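Local coordinates for subtilisin-like protein (Prochloron didemni, PDB 3ZXY) that probably cleaves peptide bonds as a subtilisin-like serine endopeptidase of the S8 family, this chain being the protease domain of the longer PatA protein, at residues R86-Q91 with G113-D118; R241-Q246 with T274-G279; A29-L34 with I58-P63; V164-D169 with D175-G180; L189-D194 with T214-G219. The protein carries 1 engineered substitution. One frame throughout, in Å; residues are numbered along the deposited sequence. Where two conformers were deposited one is given.

Contact 1: R86-Q91 with G113-D118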
# COMPACT_ATOMS: atom_id res chain seq x y z
N ARG A 86 -10.37 12.29 17.32
CA ARG A 86 -11.02 11.03 17.74
C ARG A 86 -11.99 10.44 16.70
O ARG A 86 -12.22 9.23 16.68
CB ARG A 86 -11.79 11.22 19.05
CG ARG A 86 -12.83 12.33 18.97
CD ARG A 86 -13.95 12.24 19.97
NE ARG A 86 -14.80 13.43 19.88
CZ ARG A 86 -16.01 13.48 19.33
NH1 ARG A 86 -16.59 12.40 18.79
NH2 ARG A 86 -16.66 14.65 19.32
N ARG A 87 -12.59 11.28 15.87
CA ARG A 87 -13.65 10.81 15.00
C ARG A 87 -13.10 9.89 13.92
O ARG A 87 -12.03 10.12 13.39
CB ARG A 87 -14.39 11.98 14.35
CG ARG A 87 -15.23 12.79 15.31
CD ARG A 87 -15.87 13.95 14.55
NE ARG A 87 -16.63 14.84 15.41
CZ ARG A 87 -16.11 15.84 16.13
NH1 ARG A 87 -14.80 16.07 16.13
NH2 ARG A 87 -16.92 16.59 16.87
N ARG A 88 -13.84 8.84 13.63
CA ARG A 88 -13.50 8.00 12.51
C ARG A 88 -13.75 8.75 11.21
O ARG A 88 -14.54 9.71 11.17
CB ARG A 88 -14.33 6.72 12.50
CG ARG A 88 -15.82 6.91 12.25
CD ARG A 88 -16.53 5.59 11.97
NE ARG A 88 -16.04 4.94 10.74
CZ ARG A 88 -16.75 4.69 9.65
NH1 ARG A 88 -18.04 5.03 9.57
NH2 ARG A 88 -16.17 4.08 8.61
N ILE A 89 -13.09 8.31 10.15
CA ILE A 89 -13.44 8.81 8.82
C ILE A 89 -14.33 7.77 8.15
O ILE A 89 -14.40 6.62 8.58
CB ILE A 89 -12.19 9.19 7.99
CG1 ILE A 89 -11.41 7.94 7.56
CG2 ILE A 89 -11.33 10.15 8.80
CD1 ILE A 89 -11.14 7.89 6.07
N THR A 90 -15.05 8.21 7.12
CA THR A 90 -16.08 7.39 6.48
C THR A 90 -15.59 6.83 5.15
O THR A 90 -14.55 7.23 4.62
CB THR A 90 -17.33 8.22 6.20
OG1 THR A 90 -17.01 9.28 5.29
CG2 THR A 90 -17.92 8.83 7.50
N GLN A 91 -16.37 5.91 4.60
CA GLN A 91 -16.09 5.40 3.25
C GLN A 91 -16.18 6.52 2.21
O GLN A 91 -15.48 6.46 1.21
CB GLN A 91 -17.04 4.26 2.90
CG GLN A 91 -16.76 3.00 3.71
CD GLN A 91 -17.59 1.82 3.26
OE1 GLN A 91 -17.98 1.72 2.09
NE2 GLN A 91 -17.91 0.93 4.20
N GLY A 113 -5.73 0.81 5.46
CA GLY A 113 -6.89 0.96 6.32
C GLY A 113 -8.10 0.38 5.64
O GLY A 113 -8.01 -0.11 4.51
N GLY A 114 -9.24 0.45 6.31
CA GLY A 114 -10.47 -0.10 5.77
C GLY A 114 -11.49 -0.28 6.88
O GLY A 114 -11.29 0.20 8.00
N GLU A 115 -12.58 -0.96 6.54
CA GLU A 115 -13.68 -1.19 7.45
C GLU A 115 -14.10 -2.65 7.31
O GLU A 115 -14.20 -3.16 6.20
CB GLU A 115 -14.87 -0.28 7.11
CG GLU A 115 -16.09 -0.47 7.99
CD GLU A 115 -17.05 0.71 7.97
OE1 GLU A 115 -17.02 1.52 7.02
OE2 GLU A 115 -17.84 0.83 8.95
N LEU A 116 -14.37 -3.30 8.44
CA LEU A 116 -14.89 -4.64 8.45
C LEU A 116 -16.31 -4.67 7.89
O LEU A 116 -17.11 -3.76 8.17
CB LEU A 116 -14.89 -5.16 9.90
CG LEU A 116 -15.32 -6.59 10.17
CD1 LEU A 116 -14.35 -7.58 9.54
CD2 LEU A 116 -15.43 -6.81 11.68
N THR A 117 -16.62 -5.73 7.13
CA THR A 117 -17.90 -5.91 6.45
C THR A 117 -18.39 -7.33 6.65
O THR A 117 -17.65 -8.17 7.14
CB THR A 117 -17.74 -5.73 4.93
OG1 THR A 117 -16.96 -6.81 4.41
CG2 THR A 117 -17.09 -4.41 4.61
N ASP A 118 -19.65 -7.59 6.30
CA ASP A 118 -20.18 -8.96 6.29
C ASP A 118 -19.67 -9.78 5.09
O ASP A 118 -19.26 -10.94 5.26
CB ASP A 118 -21.71 -8.95 6.27
CG ASP A 118 -22.32 -8.54 7.59
OD1 ASP A 118 -21.62 -8.56 8.61
OD2 ASP A 118 -23.53 -8.21 7.59
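The small antiparallel sheet of strands 115-117 and 152-154 meets the start of helix 91-103 through Glu115, which is held by Arg88 and Gln91. One oxygen, Glu115 OE1, takes both donors. Gln91 NE2 gives it a nearly straight hydrogen bond of 3.0 Å, with an N-H...acceptor angle of 173°. This bond lies in the plane of the Gln91 amide but reaches OE1 from above the carboxylate plane. The two flat groups are 80° apart. Arg88 NH2 forms a salt bridge with the same Glu115 OE1 at 3.1 Å. The other oxygen, Glu115 OE2, sits over one face of the Arg88 guanidinium. Ion pair and amide bond together grip the charge at one point, which probably favours the ionised carboxylate.

Glu115 reaches across because its CG is anti to the backbone N (chi1 179°) and the chain stays extended beyond it. Arg88 instead bends at its third torsion, which turns the guanidinium toward the acid. Gln91 OE1 accepts the backbone N-H of Asp123, so both ends of its amide are engaged and its flip is defined. Arg88 and Glu115 also touch a crystal neighbour, and the lattice may influence their pose.

Gln91 opens helix 91-103 behind a capping box: the Thr90 side chain caps a backbone N of the helix, and Asp93 OD2 bonds back to Thr90 N. On the other side, Glu115 and Thr117 pair through their backbones with Val154 and Leu152, and Gln91 packs on Val154. The contact thus joins the N-terminal end of helix 91-103 to the edge of the two-stranded sheet.

Contact 2: R241-Q246 with T274-G279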
# COMPACT_ATOMS: atom_id res chain seq x y z
N ARG A 241 -0.32 -6.03 -10.73
CA ARG A 241 -1.13 -6.84 -9.82
C ARG A 241 -1.16 -8.31 -10.22
O ARG A 241 -0.99 -9.21 -9.40
CB ARG A 241 -2.55 -6.30 -9.75
CG ARG A 241 -3.50 -7.08 -8.86
CD ARG A 241 -4.85 -6.42 -8.92
NE ARG A 241 -5.93 -7.08 -8.26
CZ ARG A 241 -6.80 -7.91 -8.81
NH1 ARG A 241 -6.71 -8.33 -10.08
NH2 ARG A 241 -7.79 -8.36 -8.06
N GLN A 242 -1.37 -8.56 -11.52
CA GLN A 242 -1.47 -9.93 -12.02
C GLN A 242 -0.13 -10.66 -11.82
O GLN A 242 -0.10 -11.85 -11.44
CB GLN A 242 -1.89 -9.91 -13.50
CG GLN A 242 -2.40 -11.24 -14.00
CD GLN A 242 -3.82 -11.57 -13.57
OE1 GLN A 242 -4.43 -10.87 -12.75
NE2 GLN A 242 -4.35 -12.64 -14.11
N LEU A 243 0.97 -9.96 -12.07
CA LEU A 243 2.30 -10.54 -11.88
C LEU A 243 2.56 -10.90 -10.42
O LEU A 243 3.11 -11.96 -10.12
CB LEU A 243 3.40 -9.59 -12.37
CG LEU A 243 3.47 -9.37 -13.87
CD1 LEU A 243 4.28 -8.10 -14.15
CD2 LEU A 243 4.10 -10.57 -14.56
N LEU A 244 2.16 -10.02 -9.51
CA LEU A 244 2.34 -10.27 -8.09
C LEU A 244 1.51 -11.45 -7.63
O LEU A 244 1.97 -12.29 -6.83
CB LEU A 244 2.00 -9.00 -7.29
CG LEU A 244 3.06 -7.90 -7.38
CD1 LEU A 244 2.54 -6.55 -6.87
CD2 LEU A 244 4.32 -8.33 -6.62
N LEU A 245 0.26 -11.53 -8.09
CA LEU A 245 -0.60 -12.64 -7.74
C LEU A 245 -0.12 -13.96 -8.35
O LEU A 245 -0.13 -14.99 -7.69
CB LEU A 245 -2.06 -12.35 -8.15
CG LEU A 245 -2.75 -11.25 -7.36
CD1 LEU A 245 -4.07 -10.92 -8.05
CD2 LEU A 245 -2.99 -11.67 -5.92
N GLN A 246 0.33 -13.93 -9.60
CA GLN A 246 0.76 -15.16 -10.26
C GLN A 246 2.03 -15.76 -9.68
O GLN A 246 2.16 -16.98 -9.59
CB GLN A 246 0.96 -14.92 -11.76
CG GLN A 246 1.34 -16.20 -12.47
CD GLN A 246 0.99 -16.18 -13.94
OE1 GLN A 246 1.85 -16.42 -14.79
NE2 GLN A 246 -0.29 -15.98 -14.24
N THR A 274 11.10 -11.93 -12.48
CA THR A 274 11.43 -12.93 -13.52
C THR A 274 10.30 -13.06 -14.54
O THR A 274 10.54 -13.17 -15.74
CB THR A 274 11.76 -14.28 -12.87
OG1 THR A 274 12.96 -14.11 -12.10
CG2 THR A 274 11.99 -15.39 -13.93
N LEU A 275 9.06 -13.06 -14.06
CA LEU A 275 7.90 -13.16 -14.95
C LEU A 275 7.77 -11.93 -15.82
O LEU A 275 7.52 -12.04 -17.00
CB LEU A 275 6.58 -13.36 -14.20
CG LEU A 275 6.18 -14.78 -13.83
CD1 LEU A 275 4.80 -14.74 -13.19
CD2 LEU A 275 6.21 -15.71 -15.05
N LEU A 276 7.96 -10.75 -15.24
CA LEU A 276 7.92 -9.51 -16.02
C LEU A 276 8.99 -9.53 -17.10
O LEU A 276 8.71 -9.22 -18.26
CB LEU A 276 8.09 -8.31 -15.08
CG LEU A 276 7.90 -6.92 -15.66
CD1 LEU A 276 7.70 -5.95 -14.48
CD2 LEU A 276 9.06 -6.53 -16.51
N LYS A 277 10.20 -9.92 -16.72
CA LYS A 277 11.32 -9.87 -17.65
C LYS A 277 11.19 -10.88 -18.78
O LYS A 277 11.64 -10.63 -19.90
CB LYS A 277 12.65 -10.07 -16.91
CG LYS A 277 12.96 -8.86 -16.06
CD LYS A 277 13.99 -9.16 -14.99
CE LYS A 277 15.41 -9.21 -15.50
NZ LYS A 277 16.30 -9.08 -14.32
N GLY A 278 10.59 -12.04 -18.50
CA GLY A 278 10.44 -13.07 -19.50
C GLY A 278 9.29 -12.86 -20.48
O GLY A 278 9.34 -13.38 -21.61
N GLY A 279 8.29 -12.10 -20.05
CA GLY A 279 7.10 -11.87 -20.86
C GLY A 279 6.13 -13.03 -20.85
O GLY A 279 5.20 -13.05 -21.66
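Leu243 and Leu275 both hold CG anti to their own carbonyl carbon (chi1 -69° and -86°), and this sends their branches into the gap between two helices. Leu276 differs: its CG is anti to the backbone N, and its CB and CD1 line the side of the same gap. The fork of Leu243 spans this pair. Its CD2 lies 3.8 Å from Leu275 CB and also comes close to the backbone N of Leu276. Its other methyl, Leu243 CD1, is 3.9 Å from Leu276 CB. Leu243 and Leu275 run alongside in opposite senses; Leu276 lies roughly perpendicular to Leu243.

Gln246 covers the outer side. Its chain is extended, and in one of its two conformers Leu275 rests CD1 against it, 3.8 Å from Gln246 CG. This last touch is less certain than those through Leu275 CB. Both polar atoms of the Gln246 amide are bonded outside the two segments, NE2 to the terminal carboxylate of Ser282. Between the segments the leucine methyls make the contact mainly apolar.

The axes of the two short helical segments come within 10.2 Å, and their directions differ by 126°, nearer to antiparallel than parallel. Gly279, just past helix 269-278, has a positive phi, and its N still bonds to Leu275 O. Leu276 also touches Leu224, and Leu244 faces Val220, Ala221 and Leu224. Leucines thus join helices 237-247 and 269-278 to each other and to helix 210-230, a hydrophobic helix-helix interface at the C-terminal end of this subtilisin-like domain.

Contact 3: A29-L34 with I58-P63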
# COMPACT_ATOMS: atom_id res chain seq x y z
N ALA A 29 13.56 12.76 -0.76
CA ALA A 29 12.33 12.23 -1.38
C ALA A 29 11.61 13.33 -2.16
O ALA A 29 11.68 14.52 -1.79
CB ALA A 29 11.41 11.63 -0.33
N ASP A 30 10.92 12.95 -3.23
CA ASP A 30 10.06 13.85 -3.99
C ASP A 30 8.61 13.60 -3.56
O ASP A 30 7.97 12.69 -4.07
CB ASP A 30 10.21 13.66 -5.50
CG ASP A 30 9.42 14.69 -6.30
OD1 ASP A 30 8.55 15.37 -5.73
OD2 ASP A 30 9.66 14.82 -7.52
N LEU A 31 8.13 14.39 -2.60
CA LEU A 31 6.79 14.22 -2.04
C LEU A 31 5.96 15.47 -2.27
O LEU A 31 6.46 16.59 -2.12
CB LEU A 31 6.88 13.97 -0.54
CG LEU A 31 7.70 12.76 -0.13
CD1 LEU A 31 7.71 12.61 1.38
CD2 LEU A 31 7.16 11.51 -0.80
N THR A 32 4.70 15.28 -2.66
CA THR A 32 3.77 16.38 -2.80
C THR A 32 2.57 16.10 -1.94
O THR A 32 2.02 15.01 -2.01
CB THR A 32 3.30 16.57 -4.26
OG1 THR A 32 4.44 16.71 -5.12
CG2 THR A 32 2.40 17.80 -4.38
N VAL A 33 2.20 17.05 -1.10
CA VAL A 33 1.02 16.92 -0.26
C VAL A 33 -0.17 17.52 -1.00
O VAL A 33 -0.10 18.66 -1.51
CB VAL A 33 1.22 17.63 1.08
CG1 VAL A 33 -0.06 17.57 1.90
CG2 VAL A 33 2.38 17.00 1.83
N LEU A 34 -1.25 16.74 -1.07
CA LEU A 34 -2.48 17.11 -1.76
C LEU A 34 -3.59 17.25 -0.72
O LEU A 34 -4.26 16.27 -0.37
CB LEU A 34 -2.86 16.06 -2.80
CG LEU A 34 -1.86 15.82 -3.93
CD1 LEU A 34 -2.34 14.69 -4.83
CD2 LEU A 34 -1.63 17.08 -4.74
N ILE A 58 8.07 3.59 4.80
CA ILE A 58 8.36 2.25 4.28
C ILE A 58 8.63 2.29 2.78
O ILE A 58 9.47 1.53 2.27
CB ILE A 58 7.22 1.26 4.64
CG1 ILE A 58 7.25 0.96 6.13
CG2 ILE A 58 7.35 -0.04 3.85
CD1 ILE A 58 5.94 0.36 6.64
N ILE A 59 7.93 3.18 2.09
CA ILE A 59 8.09 3.33 0.64
C ILE A 59 9.14 4.38 0.31
O ILE A 59 10.02 4.15 -0.52
CB ILE A 59 6.74 3.71 -0.03
CG1 ILE A 59 5.69 2.63 0.30
CG2 ILE A 59 6.90 3.89 -1.55
CD1 ILE A 59 4.29 2.98 -0.12
N PHE A 60 9.07 5.55 0.95
CA PHE A 60 9.85 6.72 0.51
C PHE A 60 11.05 7.09 1.36
O PHE A 60 11.76 8.04 1.03
CB PHE A 60 8.94 7.94 0.36
CG PHE A 60 7.87 7.75 -0.68
CD1 PHE A 60 8.21 7.73 -2.04
CD2 PHE A 60 6.54 7.61 -0.32
CE1 PHE A 60 7.24 7.55 -3.01
CE2 PHE A 60 5.57 7.42 -1.30
CZ PHE A 60 5.93 7.39 -2.62
N GLY A 61 11.29 6.37 2.45
CA GLY A 61 12.50 6.61 3.23
C GLY A 61 13.73 6.49 2.35
O GLY A 61 13.80 5.64 1.47
N GLN A 62 14.71 7.35 2.58
CA GLN A 62 15.83 7.45 1.65
C GLN A 62 17.01 6.57 2.05
O GLN A 62 17.18 6.23 3.22
CB GLN A 62 16.22 8.91 1.50
CG GLN A 62 15.11 9.75 0.91
CD GLN A 62 14.85 9.43 -0.55
OE1 GLN A 62 15.76 9.53 -1.39
NE2 GLN A 62 13.61 9.07 -0.87
N PRO A 63 17.82 6.18 1.07
CA PRO A 63 18.95 5.33 1.40
C PRO A 63 19.90 5.99 2.39
O PRO A 63 20.11 7.20 2.33
CB PRO A 63 19.66 5.15 0.04
CG PRO A 63 18.60 5.36 -0.97
CD PRO A 63 17.68 6.39 -0.38
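Leu31 lays one methyl over a face of the Phe60 ring. Its CD2 is 4.0 Å from the ring centroid and only 19° off the ring normal, a CH-pi contact. The methyl is shifted toward the ring atom nearest the backbone, with Leu31 CD2 3.8 Å from Phe60 CG. Ile59 CG2 covers the opposite face, 3.7 Å above the plane of the Phe60 ring. The ring is thus clamped between two aliphatic groups.

In the fold this joins strand 30-33, an outermost strand of the seven-stranded parallel sheet, to the C-terminal end of helix 47-60. That helix also carries His51, a predicted charge-relay residue. Phe60 further packs on Val12 and Ile14 of strand 11-16, and its side chain is about 10 Å from that of Asp16, another predicted member of the relay.

Ala29 meets the turn after the helix. Its CB is in van der Waals contact with Gln62 NE2 at 3.4 Å. The Gln62 chain bends at its second torsion (chi2 -70°), which folds the amide back toward the helix end. There Gln62 NE2 donates to Phe60 O at 2.8 Å, with the donor tilted out of the carbonyl plane. The same NE2 also bonds to Pro72 O.

Contact 4: V164-D169 with D175-G180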
# COMPACT_ATOMS: atom_id res chain seq x y z
N VAL A 164 -3.73 -7.08 0.99
CA VAL A 164 -2.46 -7.49 1.58
C VAL A 164 -2.66 -7.93 3.02
O VAL A 164 -3.12 -7.16 3.88
CB VAL A 164 -1.40 -6.37 1.51
CG1 VAL A 164 -0.07 -6.84 2.08
CG2 VAL A 164 -1.24 -5.83 0.09
N GLY A 165 -2.31 -9.19 3.27
CA GLY A 165 -2.23 -9.74 4.62
C GLY A 165 -0.80 -9.76 5.12
O GLY A 165 0.13 -9.44 4.39
N ALA A 166 -0.63 -10.17 6.39
CA ALA A 166 0.65 -10.14 7.07
C ALA A 166 1.20 -11.53 7.36
O ALA A 166 0.46 -12.41 7.83
CB ALA A 166 0.55 -9.34 8.37
N MET A 167 2.49 -11.70 7.10
CA MET A 167 3.21 -12.91 7.45
C MET A 167 4.41 -12.54 8.31
O MET A 167 4.85 -11.39 8.35
CB MET A 167 3.62 -13.71 6.20
CG MET A 167 4.48 -12.93 5.25
SD MET A 167 5.05 -14.06 3.94
CE MET A 167 5.93 -12.92 2.88
N ASP A 168 4.93 -13.54 9.01
CA ASP A 168 6.16 -13.37 9.79
C ASP A 168 7.38 -13.60 8.91
O ASP A 168 7.25 -13.85 7.71
CB ASP A 168 6.15 -14.26 11.04
CG ASP A 168 6.20 -15.76 10.75
OD1 ASP A 168 6.62 -16.19 9.65
OD2 ASP A 168 5.83 -16.52 11.66
N ASP A 169 8.57 -13.49 9.50
CA ASP A 169 9.81 -13.59 8.73
C ASP A 169 10.12 -15.01 8.25
O ASP A 169 11.07 -15.20 7.49
CB ASP A 169 10.98 -13.00 9.52
CG ASP A 169 10.93 -11.48 9.60
OD1 ASP A 169 10.13 -10.84 8.87
OD2 ASP A 169 11.71 -10.91 10.39
N ASP A 175 -1.50 -14.69 12.97
CA ASP A 175 -2.84 -15.02 13.46
C ASP A 175 -3.75 -13.82 13.18
O ASP A 175 -4.90 -13.99 12.77
CB ASP A 175 -2.84 -15.26 14.97
CG ASP A 175 -2.16 -16.54 15.41
OD1 ASP A 175 -2.17 -17.51 14.63
OD2 ASP A 175 -1.67 -16.58 16.57
N PHE A 176 -3.22 -12.63 13.41
CA PHE A 176 -4.00 -11.39 13.33
C PHE A 176 -3.93 -10.81 11.93
O PHE A 176 -3.38 -9.73 11.69
CB PHE A 176 -3.54 -10.43 14.43
CG PHE A 176 -3.78 -10.97 15.81
CD1 PHE A 176 -5.07 -11.32 16.21
CD2 PHE A 176 -2.74 -11.21 16.69
CE1 PHE A 176 -5.31 -11.84 17.46
CE2 PHE A 176 -2.98 -11.73 17.94
CZ PHE A 176 -4.26 -12.05 18.33
N SER A 177 -4.52 -11.55 11.00
CA SER A 177 -4.56 -11.16 9.61
C SER A 177 -5.77 -11.85 8.98
O SER A 177 -5.95 -13.06 9.13
CB SER A 177 -3.24 -11.54 8.91
OG SER A 177 -3.16 -10.94 7.61
N ASN A 178 -6.62 -11.09 8.30
CA ASN A 178 -7.89 -11.64 7.79
C ASN A 178 -7.74 -12.49 6.55
O ASN A 178 -6.85 -12.25 5.73
CB ASN A 178 -8.87 -10.50 7.50
CG ASN A 178 -9.35 -9.81 8.75
OD1 ASN A 178 -9.45 -10.44 9.79
ND2 ASN A 178 -9.67 -8.52 8.65
N TRP A 179 -8.64 -13.44 6.37
CA TRP A 179 -8.51 -14.46 5.32
C TRP A 179 -9.84 -14.83 4.69
O TRP A 179 -10.06 -15.96 4.28
CB TRP A 179 -7.78 -15.68 5.90
CG TRP A 179 -8.35 -16.21 7.18
CD1 TRP A 179 -8.16 -15.71 8.47
CD2 TRP A 179 -9.21 -17.38 7.35
NE1 TRP A 179 -8.83 -16.47 9.38
CE2 TRP A 179 -9.48 -17.49 8.78
CE3 TRP A 179 -9.77 -18.33 6.50
CZ2 TRP A 179 -10.28 -18.49 9.30
CZ3 TRP A 179 -10.55 -19.34 7.03
CH2 TRP A 179 -10.80 -19.43 8.41
N GLY A 180 -10.73 -13.85 4.57
CA GLY A 180 -12.01 -14.07 3.91
C GLY A 180 -11.87 -14.50 2.46
O GLY A 180 -10.81 -14.33 1.86
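Ser177 OG accepts the backbone N-H of Ala166 at 2.9 Å, with an N-H...acceptor angle of 168°. The nearly straight bond carries this buried contact. OG stands anti to the backbone N of Ser177 (chi1 -169°), and this points the hydroxyl across at strand 162-167. It also lies against Gly165, with Ser177 OG 3.4 Å from Gly165 CA. The hydroxyl comes in close to this carbon, which carries no side chain. Ala166 CB flanks the same oxygen more loosely.

On the side of strand 139-143, Val164 pairs through its backbone with Ala142 of that strand and Ala144 just after it. Further on, Ala166 bonds to the backbone of Leu174 and to the serine hydroxyl, while the other side stays paired with strand 187-191. Just before the serine, Phe176 is the centre of an inverse gamma turn, closed by a weak bond from Ser177 N to Asp175 O. Beyond it, Asn178 is fixed by Ala144, Asn147 and Cys149.

The side chain of Ala166 is about 9 Å from that of Ala211, the engineered residue at the predicted nucleophile position, and Ser177 touches Thr210 next to it. Here a serine of the connection leading to helix 181-186 pins that connection to the C-terminal end of strand 162-167, part of the link to the neighbouring parallel strand 187-191, outermost in the subtilisin-like sheet.

Contact 5: L189-D194 with T214-G219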
# COMPACT_ATOMS: atom_id res chain seq x y z
N LEU A 189 0.25 -12.29 0.96
CA LEU A 189 0.90 -12.04 2.25
C LEU A 189 2.21 -11.31 2.05
O LEU A 189 3.03 -11.68 1.19
CB LEU A 189 1.18 -13.36 2.99
CG LEU A 189 -0.01 -14.22 3.41
CD1 LEU A 189 0.47 -15.52 4.04
CD2 LEU A 189 -0.93 -13.45 4.38
N ALA A 190 2.46 -10.31 2.88
CA ALA A 190 3.74 -9.62 2.86
C ALA A 190 4.22 -9.47 4.30
O ALA A 190 3.45 -9.66 5.25
CB ALA A 190 3.63 -8.26 2.16
N PRO A 191 5.51 -9.17 4.50
CA PRO A 191 6.01 -9.08 5.87
C PRO A 191 5.23 -8.05 6.66
O PRO A 191 5.04 -6.93 6.19
CB PRO A 191 7.46 -8.64 5.67
CG PRO A 191 7.81 -9.16 4.34
CD PRO A 191 6.58 -9.02 3.51
N GLY A 192 4.75 -8.45 7.83
CA GLY A 192 3.93 -7.55 8.66
C GLY A 192 4.27 -7.54 10.13
O GLY A 192 3.49 -7.04 10.92
N GLU A 193 5.42 -8.10 10.52
CA GLU A 193 5.84 -8.15 11.90
C GLU A 193 7.07 -7.27 12.11
O GLU A 193 8.08 -7.45 11.44
CB GLU A 193 6.15 -9.60 12.28
CG GLU A 193 6.17 -9.87 13.77
CD GLU A 193 5.77 -11.31 14.06
OE1 GLU A 193 6.56 -12.20 13.75
OE2 GLU A 193 4.65 -11.53 14.61
N ASP A 194 6.97 -6.33 13.05
CA ASP A 194 8.10 -5.50 13.46
C ASP A 194 8.76 -4.79 12.27
O ASP A 194 9.99 -4.81 12.09
CB ASP A 194 9.10 -6.33 14.25
CG ASP A 194 8.51 -6.89 15.53
OD1 ASP A 194 7.70 -6.19 16.17
OD2 ASP A 194 8.88 -8.03 15.92
N THR A 214 1.09 -3.69 3.79
CA THR A 214 0.51 -3.06 2.61
C THR A 214 1.53 -2.19 1.83
O THR A 214 1.68 -2.38 0.63
CB THR A 214 -0.79 -2.31 2.99
OG1 THR A 214 -1.74 -3.26 3.46
CG2 THR A 214 -1.39 -1.56 1.81
N PRO A 215 2.24 -1.25 2.50
CA PRO A 215 3.21 -0.42 1.78
C PRO A 215 4.40 -1.17 1.23
O PRO A 215 5.04 -0.69 0.28
CB PRO A 215 3.61 0.65 2.80
CG PRO A 215 3.26 0.05 4.11
CD PRO A 215 2.04 -0.76 3.88
N ILE A 216 4.73 -2.33 1.79
CA ILE A 216 5.78 -3.15 1.22
C ILE A 216 5.34 -3.59 -0.17
O ILE A 216 6.10 -3.51 -1.15
CB ILE A 216 6.13 -4.35 2.11
CG1 ILE A 216 6.76 -3.85 3.42
CG2 ILE A 216 7.12 -5.27 1.38
CD1 ILE A 216 7.05 -4.91 4.43
N VAL A 217 4.11 -4.07 -0.28
CA VAL A 217 3.56 -4.45 -1.59
C VAL A 217 3.44 -3.25 -2.53
O VAL A 217 3.79 -3.34 -3.71
CB VAL A 217 2.22 -5.20 -1.44
CG1 VAL A 217 1.56 -5.45 -2.79
CG2 VAL A 217 2.42 -6.50 -0.65
N SER A 218 2.97 -2.10 -2.04
CA SER A 218 2.89 -0.90 -2.88
C SER A 218 4.26 -0.52 -3.41
O SER A 218 4.41 -0.17 -4.59
CB SER A 218 2.31 0.25 -2.09
OG SER A 218 0.95 -0.03 -1.80
N GLY A 219 5.27 -0.59 -2.54
CA GLY A 219 6.65 -0.30 -2.96
C GLY A 219 7.16 -1.23 -4.03
O GLY A 219 7.74 -0.79 -5.05
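Ala190 and Pro191 pack on Val217 and Ile216 where helix 210-230 of the subtilisin-like fold lies against strand 187-191, outermost in the parallel sheet. The engineered Ala211, at the predicted nucleophile position, is on the first turn of this helix. The side chain of Ile216 is about 10 Å from that of Ala211.

The apolar contacts come in two pairs. Ala190 CB meets Val217 CG2 at 3.5 Å, a tight methyl-to-methyl touch. The valine torsion (chi1 173°) sets CG2 anti to the carbonyl carbon, facing the strand. Val217 also packs on Leu162 and Val164 of the next strand. The second pair is looser: Pro191 CB is 4.0 Å from Ile216 CD1, at the end of an extended isoleucine chain. Ile216 also touches Ile58 of helix 47-60.

No backbone bond links the strand to the helix. The helix is kinked at Pro215, whose N makes no bond to the preceding turn, but it resumes with Ser218 N to Thr214 O. On the strand side, Ala190 pairs with Gly165 and Met167.

The remaining touch sets a polar atom against an apolar one. Pro191 O is buried without any polar partner in the model, and Ile216 CD1 lies 3.3 Å from it.

How the contacts relate
The five contacts follow one another in series, with none nested or crossed. Contact 3 comes first and closes the loop from the outer strand 30-33 through helix 47-60. Contact 1 then joins the start of helix 91-103 to the small sheet. Contact 4 closes a short loop on strand 162-167, and contact 5 runs from the adjacent strand 187-191 to helix 210-230. Contact 2 ties the last two helices, on the opposite side of the chain's centre from contact 1. Contacts 4 and 5 touch through their paired strands. Contact 5 also touches contact 3, where Ile58 and Ile59 pack on Pro215, Ile216 and Ser218, so helices 47-60 and 210-230 meet.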